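Local coordinates for argininosuccinate lyase (Chelativorans sp., PDB 6G3H), which probably cleaves argininosuccinate into fumarate and L-arginine, the last step in making arginine from ornithine and carbamoyl phosphate, at residues A[290-295]-A[340-345]; A[153-158]-A[358-363]; A[45-50]-A[108-113]. All blocks are in the same frame, centred on the assembly; numbering follows the deposited sequence.

Interaction 1. Residues A[290-295]-A[340-345]. With EKQ ((2~{S})-2-[2-[[(2~{S})-1,4-bis(oxidanyl)-1,4-bis(oxidanylidene)butan-2-yl]amino]ethylamino]butanedioic acid), chain B.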
loop_
_atom_site.group_PDB
_atom_site.type_symbol
_atom_site.label_atom_id
_atom_site.label_comp_id
_atom_site.label_asym_id
_atom_site.label_seq_id
_atom_site.Cartn_x
_atom_site.Cartn_y
_atom_site.Cartn_z
ATOM N N ASP A 290 -20.045 9.061 -14.984
ATOM C CA ASP A 290 -18.619 9.193 -15.260
ATOM C C ASP A 290 -17.943 10.104 -14.245
ATOM O O ASP A 290 -16.798 9.860 -13.845
ATOM C CB ASP A 290 -18.414 9.719 -16.680
ATOM C CG ASP A 290 -18.949 8.770 -17.726
ATOM O OD1 ASP A 290 -18.964 7.549 -17.459
ATOM O OD2 ASP A 290 -19.355 9.240 -18.812
ATOM N N SER A 291 -18.638 11.157 -13.810
ATOM C CA SER A 291 -18.055 12.073 -12.835
ATOM C C SER A 291 -17.816 11.375 -11.502
ATOM O O SER A 291 -16.772 11.571 -10.870
ATOM C CB SER A 291 -18.962 13.290 -12.651
ATOM O OG SER A 291 -20.255 12.912 -12.212
ATOM N N LEU A 292 -18.769 10.550 -11.065
ATOM C CA LEU A 292 -18.604 9.822 -9.811
ATOM C C LEU A 292 -17.428 8.859 -9.889
ATOM O O LEU A 292 -16.576 8.824 -8.992
ATOM C CB LEU A 292 -19.891 9.067 -9.475
ATOM C CG LEU A 292 -21.146 9.906 -9.235
ATOM C CD1 LEU A 292 -22.337 9.002 -8.941
ATOM C CD2 LEU A 292 -20.934 10.896 -8.094
ATOM N N GLU A 293 -17.360 8.070 -10.963
ATOM C CA GLU A 293 -16.368 7.004 -11.026
ATOM C C GLU A 293 -14.960 7.540 -11.255
ATOM O O GLU A 293 -13.993 6.959 -10.749
ATOM C CB GLU A 293 -16.757 6.005 -12.113
ATOM C CG GLU A 293 -17.982 5.181 -11.734
ATOM C CD GLU A 293 -18.207 3.988 -12.639
ATOM O OE1 GLU A 293 -19.030 3.124 -12.272
ATOM O OE2 GLU A 293 -17.564 3.908 -13.707
ATOM N N ARG A 294 -14.814 8.634 -12.007
ATOM C CA ARG A 294 -13.496 9.247 -12.136
ATOM C C ARG A 294 -13.072 9.924 -10.841
ATOM O O ARG A 294 -11.872 10.046 -10.571
ATOM C CB ARG A 294 -13.487 10.248 -13.289
ATOM C CG ARG A 294 -13.242 9.599 -14.644
ATOM C CD ARG A 294 -13.236 10.610 -15.773
ATOM N NE ARG A 294 -12.942 9.969 -17.056
ATOM C CZ ARG A 294 -11.828 10.136 -17.769
ATOM N NH1 ARG A 294 -10.864 10.949 -17.360
ATOM N NH2 ARG A 294 -11.685 9.489 -18.917
ATOM N N SER A 295 -14.034 10.365 -10.030
ATOM C CA SER A 295 -13.692 10.916 -8.725
ATOM C C SER A 295 -13.212 9.818 -7.786
ATOM O O SER A 295 -12.204 9.984 -7.088
ATOM C CB SER A 295 -14.896 11.652 -8.136
ATOM O OG SER A 295 -15.265 12.757 -8.944
ATOM N N HIS A 340 -13.574 19.360 -6.891
ATOM C CA HIS A 340 -14.408 20.270 -7.671
ATOM C C HIS A 340 -15.584 19.536 -8.299
ATOM O O HIS A 340 -16.728 20.002 -8.240
ATOM C CB HIS A 340 -13.567 20.948 -8.757
ATOM C CG HIS A 340 -12.664 22.026 -8.243
ATOM N ND1 HIS A 340 -11.665 22.586 -9.011
ATOM C CD2 HIS A 340 -12.610 22.652 -7.044
ATOM C CE1 HIS A 340 -11.034 23.507 -8.305
ATOM N NE2 HIS A 340 -11.588 23.566 -7.108
ATOM N N ALA A 341 -15.318 18.387 -8.923
ATOM C CA ALA A 341 -16.386 17.626 -9.561
ATOM C C ALA A 341 -17.473 17.257 -8.558
ATOM O O ALA A 341 -18.669 17.408 -8.837
ATOM C CB ALA A 341 -15.806 16.375 -10.221
ATOM N N MET A 342 -17.078 16.774 -7.378
ATOM C CA MET A 342 -18.067 16.363 -6.387
ATOM C C MET A 342 -18.733 17.561 -5.723
ATOM O O MET A 342 -19.882 17.454 -5.279
ATOM C CB MET A 342 -17.415 15.461 -5.337
ATOM C CG MET A 342 -17.039 14.080 -5.865
ATOM S SD MET A 342 -18.433 13.138 -6.522
ATOM C CE MET A 342 -19.510 13.084 -5.093
ATOM N N THR A 343 -18.041 18.700 -5.644
ATOM C CA THR A 343 -18.706 19.925 -5.211
ATOM C C THR A 343 -19.882 20.242 -6.127
ATOM O O THR A 343 -20.966 20.609 -5.658
ATOM C CB THR A 343 -17.712 21.092 -5.182
ATOM O OG1 THR A 343 -16.733 20.870 -4.158
ATOM C CG2 THR A 343 -18.422 22.417 -4.898
ATOM N N GLY A 344 -19.693 20.078 -7.432
ATOM C CA GLY A 344 -20.730 20.376 -8.398
ATOM C C GLY A 344 -21.793 19.300 -8.460
ATOM O O GLY A 344 -22.977 19.596 -8.646
ATOM N N VAL A 345 -21.378 18.040 -8.311
ATOM C CA VAL A 345 -22.340 16.945 -8.229
ATOM C C VAL A 345 -23.333 17.209 -7.105
ATOM O O VAL A 345 -24.550 17.070 -7.275
ATOM C CB VAL A 345 -21.606 15.604 -8.035
ATOM C CG1 VAL A 345 -22.544 14.520 -7.500
ATOM C CG2 VAL A 345 -20.977 15.157 -9.343
HETATM C C10 EKQ B . -20.241 2.760 -22.149
HETATM C C15 EKQ B . -21.060 2.076 -21.046
HETATM O O01 EKQ B . -14.377 8.229 -18.067
HETATM C C02 EKQ B . -15.252 8.187 -19.048
HETATM O O03 EKQ B . -15.487 9.122 -19.753
HETATM C C04 EKQ B . -15.928 6.855 -19.203
HETATM C C05 EKQ B . -16.366 6.621 -20.640
HETATM N N06 EKQ B . -17.622 5.795 -20.703
HETATM C C07 EKQ B . -17.691 4.568 -19.859
HETATM C C08 EKQ B . -18.855 3.665 -20.187
HETATM N N09 EKQ B . -18.905 3.171 -21.595
HETATM C C11 EKQ B . -20.042 1.906 -23.393
HETATM C C12 EKQ B . -19.676 2.737 -24.585
HETATM O O13 EKQ B . -19.549 3.920 -24.534
HETATM O O14 EKQ B . -19.498 2.039 -25.685
HETATM O O16 EKQ B . -22.120 2.662 -20.724
HETATM O O17 EKQ B . -20.639 1.016 -20.556
HETATM C C18 EKQ B . -15.283 5.946 -21.487
HETATM O O19 EKQ B . -15.682 5.079 -22.303
HETATM O O20 EKQ B . -14.106 6.289 -21.307
#
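Ser291 and Ser295 turn their hydroxyls toward the apolar flank of helix 329-348, so oxygen meets carbon in this buried contact. Ser291 OG lies 3.7 Å from Val345 CG2 and finds its polar partner elsewhere, in the carbonyl of Phe276. Ser295 OG sits 3.9 Å from Ala341 CB and 3.8 Å from Met342 CG, and is satisfied inside its own helix by a 2.7 Å bond to Ser291 O. That carbonyl also takes the helical bond from Ser295 N, the two donors arriving from opposite faces of its plane. Met342 bends at chi2 (-59°) and chi3 (-58°), which swings SD to within 3.7 Å of Leu292 CD2; the two side chains cross at about a right angle, and Val345 CG1 touches the same methyl. The axes of 290-295 and 340-345 run roughly antiparallel, at 144°, and approach to 9.8 Å. On the far flank, extended Arg294 brings NE and NH2 up to O01 of EKQ (chain B), the NE distance doubtfully short and the NH2 bond weak, while Tyr26 forms a cation-pi pair with its guanidinium. This is the long-helix bundle of the lyase superfamily, with one helix lining a carboxylate pocket of the active site.

Interaction 2. Residues A[153-158]-A[358-363]. With EKQ ((2~{S})-2-[2-[[(2~{S})-1,4-bis(oxidanyl)-1,4-bis(oxidanylidene)butan-2-yl]amino]ethylamino]butanedioic acid), chain C.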
loop_
_atom_site.group_PDB
_atom_site.type_symbol
_atom_site.label_atom_id
_atom_site.label_comp_id
_atom_site.label_asym_id
_atom_site.label_seq_id
_atom_site.Cartn_x
_atom_site.Cartn_y
_atom_site.Cartn_z
ATOM N N VAL A 153 -37.486 13.679 3.269
ATOM C CA VAL A 153 -37.401 12.421 3.993
ATOM C C VAL A 153 -36.891 11.333 3.059
ATOM O O VAL A 153 -37.219 11.303 1.864
ATOM C CB VAL A 153 -38.765 12.051 4.601
ATOM C CG1 VAL A 153 -39.787 11.741 3.512
ATOM C CG2 VAL A 153 -38.613 10.884 5.559
ATOM N N MET A 154 -36.079 10.437 3.606
ATOM C CA MET A 154 -35.471 9.345 2.863
ATOM C C MET A 154 -34.862 8.401 3.886
ATOM O O MET A 154 -34.712 8.754 5.059
ATOM C CB MET A 154 -34.403 9.845 1.882
ATOM C CG MET A 154 -33.097 10.272 2.554
ATOM S SD MET A 154 -31.801 10.759 1.400
ATOM C CE MET A 154 -30.387 10.671 2.492
ATOM N N VAL A 155 -34.502 7.211 3.434
ATOM C CA VAL A 155 -33.927 6.215 4.327
ATOM C C VAL A 155 -32.416 6.370 4.369
ATOM O O VAL A 155 -31.766 6.727 3.378
ATOM C CB VAL A 155 -34.320 4.786 3.901
ATOM C CG1 VAL A 155 -35.826 4.613 3.969
ATOM C CG2 VAL A 155 -33.786 4.475 2.508
ATOM N N VAL A 156 -31.860 6.103 5.539
ATOM C CA VAL A 156 -30.430 5.883 5.708
ATOM C C VAL A 156 -30.177 4.387 5.595
ATOM O O VAL A 156 -31.029 3.566 5.955
ATOM C CB VAL A 156 -29.932 6.447 7.057
ATOM C CG1 VAL A 156 -30.461 5.627 8.220
ATOM C CG2 VAL A 156 -28.404 6.522 7.087
ATOM N N TYR A 157 -29.007 4.018 5.079
ATOM C CA TYR A 157 -28.627 2.620 4.951
ATOM C C TYR A 157 -27.507 2.277 5.922
ATOM O O TYR A 157 -26.640 3.104 6.219
ATOM C CB TYR A 157 -28.159 2.287 3.529
ATOM C CG TYR A 157 -29.180 2.575 2.455
ATOM C CD1 TYR A 157 -29.389 3.869 1.999
ATOM C CD2 TYR A 157 -29.926 1.550 1.887
ATOM C CE1 TYR A 157 -30.321 4.139 1.015
ATOM C CE2 TYR A 157 -30.859 1.808 0.901
ATOM C CZ TYR A 157 -31.054 3.103 0.470
ATOM O OH TYR A 157 -31.985 3.362 -0.510
ATOM N N THR A 158 -27.547 1.046 6.420
ATOM C CA THR A 158 -26.382 0.391 6.990
ATOM C C THR A 158 -26.193 -0.932 6.266
ATOM O O THR A 158 -27.156 -1.675 6.047
ATOM C CB THR A 158 -26.521 0.151 8.497
ATOM O OG1 THR A 158 -27.601 -0.756 8.746
ATOM C CG2 THR A 158 -26.763 1.471 9.235
ATOM N N GLN A 358 -41.419 7.298 -0.657
ATOM C CA GLN A 358 -42.054 6.005 -0.891
ATOM C C GLN A 358 -41.304 4.891 -0.174
ATOM O O GLN A 358 -41.897 4.115 0.585
ATOM C CB GLN A 358 -42.133 5.717 -2.391
ATOM C CG GLN A 358 -42.826 4.402 -2.727
ATOM C CD GLN A 358 -42.843 4.104 -4.211
ATOM O OE1 GLN A 358 -42.558 4.972 -5.037
ATOM N NE2 GLN A 358 -43.173 2.867 -4.557
ATOM N N TYR A 359 -39.993 4.791 -0.408
ATOM C CA TYR A 359 -39.201 3.750 0.241
ATOM C C TYR A 359 -39.303 3.849 1.758
ATOM O O TYR A 359 -39.542 2.848 2.443
ATOM C CB TYR A 359 -37.739 3.845 -0.200
ATOM C CG TYR A 359 -37.477 3.486 -1.646
ATOM C CD1 TYR A 359 -38.406 2.776 -2.394
ATOM C CD2 TYR A 359 -36.287 3.853 -2.260
ATOM C CE1 TYR A 359 -38.158 2.448 -3.714
ATOM C CE2 TYR A 359 -36.029 3.528 -3.577
ATOM C CZ TYR A 359 -36.968 2.826 -4.300
ATOM O OH TYR A 359 -36.717 2.501 -5.613
ATOM N N ALA A 360 -39.116 5.053 2.302
ATOM C CA ALA A 360 -39.156 5.220 3.750
ATOM C C ALA A 360 -40.476 4.742 4.340
ATOM O O ALA A 360 -40.502 4.217 5.459
ATOM C CB ALA A 360 -38.912 6.685 4.109
ATOM N N ALA A 361 -41.574 4.906 3.607
ATOM C CA ALA A 361 -42.891 4.521 4.098
ATOM C C ALA A 361 -43.239 3.069 3.800
ATOM O O ALA A 361 -44.046 2.474 4.526
ATOM C CB ALA A 361 -43.963 5.425 3.482
ATOM N N GLU A 362 -42.648 2.483 2.758
ATOM C CA GLU A 362 -43.065 1.180 2.254
ATOM C C GLU A 362 -42.111 0.037 2.571
ATOM O O GLU A 362 -42.561 -1.105 2.673
ATOM C CB GLU A 362 -43.246 1.233 0.730
ATOM C CG GLU A 362 -44.370 2.147 0.261
ATOM C CD GLU A 362 -44.741 1.925 -1.195
ATOM O OE1 GLU A 362 -43.996 1.215 -1.905
ATOM O OE2 GLU A 362 -45.782 2.462 -1.628
ATOM N N ASN A 363 -40.811 0.302 2.722
ATOM C CA ASN A 363 -39.807 -0.756 2.724
ATOM C C ASN A 363 -39.278 -1.093 4.117
ATOM O O ASN A 363 -38.176 -1.638 4.237
ATOM C CB ASN A 363 -38.652 -0.379 1.803
ATOM C CG ASN A 363 -39.047 -0.408 0.347
ATOM O OD1 ASN A 363 -40.189 -0.718 0.008
ATOM N ND2 ASN A 363 -38.105 -0.083 -0.526
HETATM C C10 EKQ C . -27.067 -3.600 12.739
HETATM C C15 EKQ C . -27.425 -2.936 11.402
HETATM O O01 EKQ C . -19.906 -8.837 11.247
HETATM C C02 EKQ C . -21.090 -8.832 11.819
HETATM O O03 EKQ C . -21.545 -9.779 12.387
HETATM C C04 EKQ C . -21.819 -7.524 11.694
HETATM C C05 EKQ C . -22.781 -7.315 12.853
HETATM N N06 EKQ C . -23.993 -6.533 12.425
HETATM C C07 EKQ C . -23.776 -5.304 11.611
HETATM C C08 EKQ C . -25.007 -4.443 11.462
HETATM N N09 EKQ C . -25.608 -3.961 12.740
HETATM C C11 EKQ C . -27.389 -2.747 13.958
HETATM C C12 EKQ C . -27.479 -3.574 15.205
HETATM O O13 EKQ C . -27.302 -4.751 15.214
HETATM O O14 EKQ C . -27.759 -2.877 16.285
HETATM O O16 EKQ C . -28.261 -3.555 10.702
HETATM O O17 EKQ C . -26.885 -1.859 11.103
HETATM C C18 EKQ C . -22.128 -6.609 14.045
HETATM O O19 EKQ C . -22.839 -5.762 14.641
HETATM O O20 EKQ C . -20.961 -6.911 14.332
#
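Val155 drives the contact between strand 153-158 and helix 353-362, facing Ala360 where the two backbones come closest. Its CB stands back, 5.0 Å from Ala360 CB, and CG1 makes the contact with the helix. Placed beside the backbone N by a chi1 of -62°, CG1 pushes into the helix surface: it is 3.4 Å from Ala360 CA, tighter than a usual carbon contact, 3.7 Å from Ala360 CB, and also brushes the backbone carbon of Tyr359. CG2 lies between the backbone N and the carbonyl carbon and turns along the strand instead, reaching the ring of Tyr157 two residues on, with Tyr157 CZ 3.7 Å away. With only a methyl at Ala360, the axes of 153-158 and 358-362 come to 6.8 Å, at an angle of 68°. Val153 CG2 adds a looser touch on Ala360 CB from the other side of Met154, whose CB points away from the helix.

The polar ends find partners beyond this apolar seam. Tyr359 OH bonds to the carbonyl of Tyr267, and Tyr157 OH to Glu266 of the third subunit. Gln358 NE2 reaches Glu362 OE1 at 3.2 Å from above the carboxylate plane, and that oxygen also pairs with Lys402. At the end of the strand, Thr158 OG1 donates to O17 of EKQ (chain C) at 2.7 Å, so the strand that packs on the helix also carries a ligand-binding residue.

Strand 161-167 pairs antiparallel with 153-158 to form a two-stranded hairpin, and its Glu162 touches Val155, Tyr157 and Tyr359. Helix 436-442 lies against both partners, Trp437 and Val440 on Val153 and Pro436 on Ala360.

Interaction 3. Residues A[45-50]-A[108-113]. With EKQ ((2~{S})-2-[2-[[(2~{S})-1,4-bis(oxidanyl)-1,4-bis(oxidanylidene)butan-2-yl]amino]ethylamino]butanedioic acid), chain D.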
loop_
_atom_site.group_PDB
_atom_site.type_symbol
_atom_site.label_atom_id
_atom_site.label_comp_id
_atom_site.label_asym_id
_atom_site.label_seq_id
_atom_site.Cartn_x
_atom_site.Cartn_y
_atom_site.Cartn_z
ATOM N N GLN A 45 12.477 32.329 -6.003
ATOM C CA GLN A 45 12.148 33.134 -4.831
ATOM C C GLN A 45 13.172 32.929 -3.721
ATOM O O GLN A 45 13.508 33.872 -2.994
ATOM C CB GLN A 45 10.743 32.789 -4.336
ATOM C CG GLN A 45 9.629 33.295 -5.232
ATOM C CD GLN A 45 9.607 34.809 -5.327
ATOM O OE1 GLN A 45 10.081 35.387 -6.306
ATOM N NE2 GLN A 45 9.061 35.461 -4.304
ATOM N N ILE A 46 13.683 31.707 -3.580
ATOM C CA ILE A 46 14.648 31.426 -2.523
ATOM C C ILE A 46 15.987 32.085 -2.832
ATOM O O ILE A 46 16.676 32.574 -1.928
ATOM C CB ILE A 46 14.784 29.905 -2.327
ATOM C CG1 ILE A 46 13.452 29.333 -1.821
ATOM C CG2 ILE A 46 15.923 29.584 -1.356
ATOM C CD1 ILE A 46 13.433 27.824 -1.640
ATOM N N HIS A 47 16.380 32.110 -4.106
ATOM C CA HIS A 47 17.631 32.764 -4.477
ATOM C C HIS A 47 17.611 34.230 -4.067
ATOM O O HIS A 47 18.568 34.736 -3.470
ATOM C CB HIS A 47 17.868 32.623 -5.983
ATOM C CG HIS A 47 17.942 31.204 -6.452
ATOM N ND1 HIS A 47 18.463 30.190 -5.677
ATOM C CD2 HIS A 47 17.557 30.627 -7.616
ATOM C CE1 HIS A 47 18.399 29.050 -6.343
ATOM N NE2 HIS A 47 17.853 29.288 -7.522
ATOM N N ARG A 48 16.512 34.926 -4.364
ATOM C CA ARG A 48 16.386 36.324 -3.964
ATOM C C ARG A 48 16.383 36.460 -2.449
ATOM O O ARG A 48 17.145 37.253 -1.882
ATOM C CB ARG A 48 15.111 36.920 -4.562
ATOM C CG ARG A 48 15.121 36.978 -6.073
ATOM C CD ARG A 48 13.755 37.333 -6.630
ATOM N NE ARG A 48 13.819 37.652 -8.053
ATOM C CZ ARG A 48 13.937 36.749 -9.022
ATOM N NH1 ARG A 48 14.009 35.458 -8.731
ATOM N NH2 ARG A 48 13.992 37.137 -10.289
ATOM N N ALA A 49 15.523 35.698 -1.769
ATOM C CA ALA A 49 15.463 35.772 -0.314
ATOM C C ALA A 49 16.821 35.473 0.306
ATOM O O ALA A 49 17.258 36.169 1.229
ATOM C CB ALA A 49 14.410 34.803 0.217
ATOM N N HIS A 50 17.500 34.439 -0.187
ATOM C CA HIS A 50 18.820 34.097 0.331
ATOM C C HIS A 50 19.816 35.223 0.073
ATOM O O HIS A 50 20.571 35.619 0.969
ATOM C CB HIS A 50 19.289 32.794 -0.310
ATOM C CG HIS A 50 20.611 32.307 0.193
ATOM N ND1 HIS A 50 20.763 31.698 1.420
ATOM C CD2 HIS A 50 21.840 32.327 -0.372
ATOM C CE1 HIS A 50 22.031 31.369 1.590
ATOM N NE2 HIS A 50 22.705 31.740 0.518
ATOM N N ILE A 108 26.495 30.785 -1.339
ATOM C CA ILE A 108 27.265 30.822 -0.102
ATOM C C ILE A 108 26.395 30.342 1.050
ATOM O O ILE A 108 25.262 30.803 1.232
ATOM C CB ILE A 108 27.801 32.242 0.142
ATOM C CG1 ILE A 108 29.023 32.497 -0.746
ATOM C CG2 ILE A 108 28.161 32.463 1.621
ATOM C CD1 ILE A 108 29.461 33.953 -0.792
ATOM N N GLY A 109 26.929 29.411 1.839
ATOM C CA GLY A 109 26.217 28.927 3.003
ATOM C C GLY A 109 24.995 28.105 2.681
ATOM O O GLY A 109 24.091 27.997 3.514
ATOM N N ARG A 110 24.945 27.509 1.496
ATOM C CA ARG A 110 23.742 26.853 1.020
ATOM C C ARG A 110 24.123 25.600 0.250
ATOM O O ARG A 110 25.261 25.434 -0.196
ATOM C CB ARG A 110 22.917 27.803 0.146
ATOM C CG ARG A 110 21.564 27.263 -0.278
ATOM C CD ARG A 110 20.775 28.316 -1.029
ATOM N NE ARG A 110 21.343 28.568 -2.350
ATOM C CZ ARG A 110 20.792 29.357 -3.267
ATOM N NH1 ARG A 110 19.649 29.977 -3.009
ATOM N NH2 ARG A 110 21.383 29.522 -4.444
ATOM N N SER A 111 23.148 24.710 0.110
ATOM C CA SER A 111 23.321 23.449 -0.585
ATOM C C SER A 111 22.127 23.248 -1.503
ATOM O O SER A 111 21.128 23.967 -1.418
ATOM C CB SER A 111 23.430 22.280 0.403
ATOM O OG SER A 111 23.363 21.034 -0.267
ATOM N N ARG A 112 22.230 22.255 -2.386
ATOM C CA ARG A 112 21.043 21.819 -3.107
ATOM C C ARG A 112 20.062 21.106 -2.187
ATOM O O ARG A 112 18.870 21.041 -2.503
ATOM C CB ARG A 112 21.434 20.908 -4.272
ATOM C CG ARG A 112 21.865 21.669 -5.528
ATOM C CD ARG A 112 22.174 20.739 -6.686
ATOM N NE ARG A 112 23.153 19.713 -6.335
ATOM C CZ ARG A 112 23.430 18.654 -7.091
ATOM N NH1 ARG A 112 22.803 18.473 -8.246
ATOM N NH2 ARG A 112 24.332 17.766 -6.694
ATOM N N ASN A 113 20.531 20.606 -1.041
ATOM C CA ASN A 113 19.678 19.798 -0.176
ATOM C C ASN A 113 18.664 20.660 0.565
ATOM O O ASN A 113 17.464 20.362 0.560
ATOM C CB ASN A 113 20.541 19.001 0.800
ATOM C CG ASN A 113 21.452 18.018 0.092
ATOM O OD1 ASN A 113 21.288 17.757 -1.100
ATOM N ND2 ASN A 113 22.412 17.463 0.821
HETATM C C10 EKQ D . 24.753 17.026 -2.299
HETATM C C15 EKQ D . 25.177 15.978 -1.262
HETATM O O01 EKQ D . 19.201 12.924 -8.070
HETATM C C02 EKQ D . 20.248 13.719 -8.019
HETATM O O03 EKQ D . 20.793 14.144 -8.993
HETATM C C04 EKQ D . 20.694 14.047 -6.623
HETATM C C05 EKQ D . 21.387 15.399 -6.568
HETATM N N06 EKQ D . 22.460 15.423 -5.514
HETATM C C07 EKQ D . 22.126 14.877 -4.168
HETATM C C08 EKQ D . 23.154 15.188 -3.108
HETATM N N09 EKQ D . 23.422 16.639 -2.883
HETATM C C11 EKQ D . 24.683 18.445 -1.753
HETATM C C12 EKQ D . 24.739 19.466 -2.849
HETATM O O13 EKQ D . 24.815 19.174 -4.000
HETATM O O14 EKQ D . 24.685 20.708 -2.421
HETATM O O16 EKQ D . 26.228 15.350 -1.532
HETATM O O17 EKQ D . 24.478 15.821 -0.248
HETATM C C18 EKQ D . 20.414 16.553 -6.313
HETATM O O19 EKQ D . 20.822 17.460 -5.546
HETATM O O20 EKQ D . 19.306 16.513 -6.867
#
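His50 NE2 donates to the carbonyl oxygen of Ile108 at 2.8 Å, the acceptor lying in the ring plane and the N-H...O angle a bent 141°. The same imidazole carries Arg110 on one face: CD sits almost exactly over the ring centre, 4.0 Å from it, in a CH-pi contact. Beyond CD the arginine bends at chi3, which lays its guanidinium within 20° of parallel to that ring and sends NH1 on to His47. NH1 donates to ND1 of His47 at 2.9 Å, in the plane of that imidazole, although ND1 is tilted 29° from the guanidinium plane. NH2 goes to Tyr88 and NE to His107. Helix 35-56 thus holds the loop leading into helix 112-147, where Ser111 is the N-cap, its OG accepting from Asn113 N. This turn forms one wall of a lyase active site shared between subunits. Ser111 OG and Arg112 N both bond to O14 of EKQ (chain D), the latter at 2.9 Å, while Arg112 NE and NH2 share O13. Asn113 uses both ends of its amide: OD1 accepts from N09 and ND2 donates to O17 at 2.8 Å, and Thr158 of the fourth subunit also bonds to this ligand.

Along the chain interaction 3 closes first; 153-158 then opens interaction 2, whose partner 358-363 comes only after both segments of interaction 1. Interactions 2 and 3 lie on opposite sides of the chain's centre, about 62 Å between centres, yet helix 112-147 leads from one almost directly to the strand of the other. Interaction 1 sits about 25 Å from interaction 2 and 41 Å from interaction 3, centre to centre, and none of the three touch. Each is next to a different EKQ molecule. One chain therefore contributes to three separate pockets, and each pocket combines Arg294, Thr158 and the Ser111-Asn113 turn from three different subunits of the tetramer.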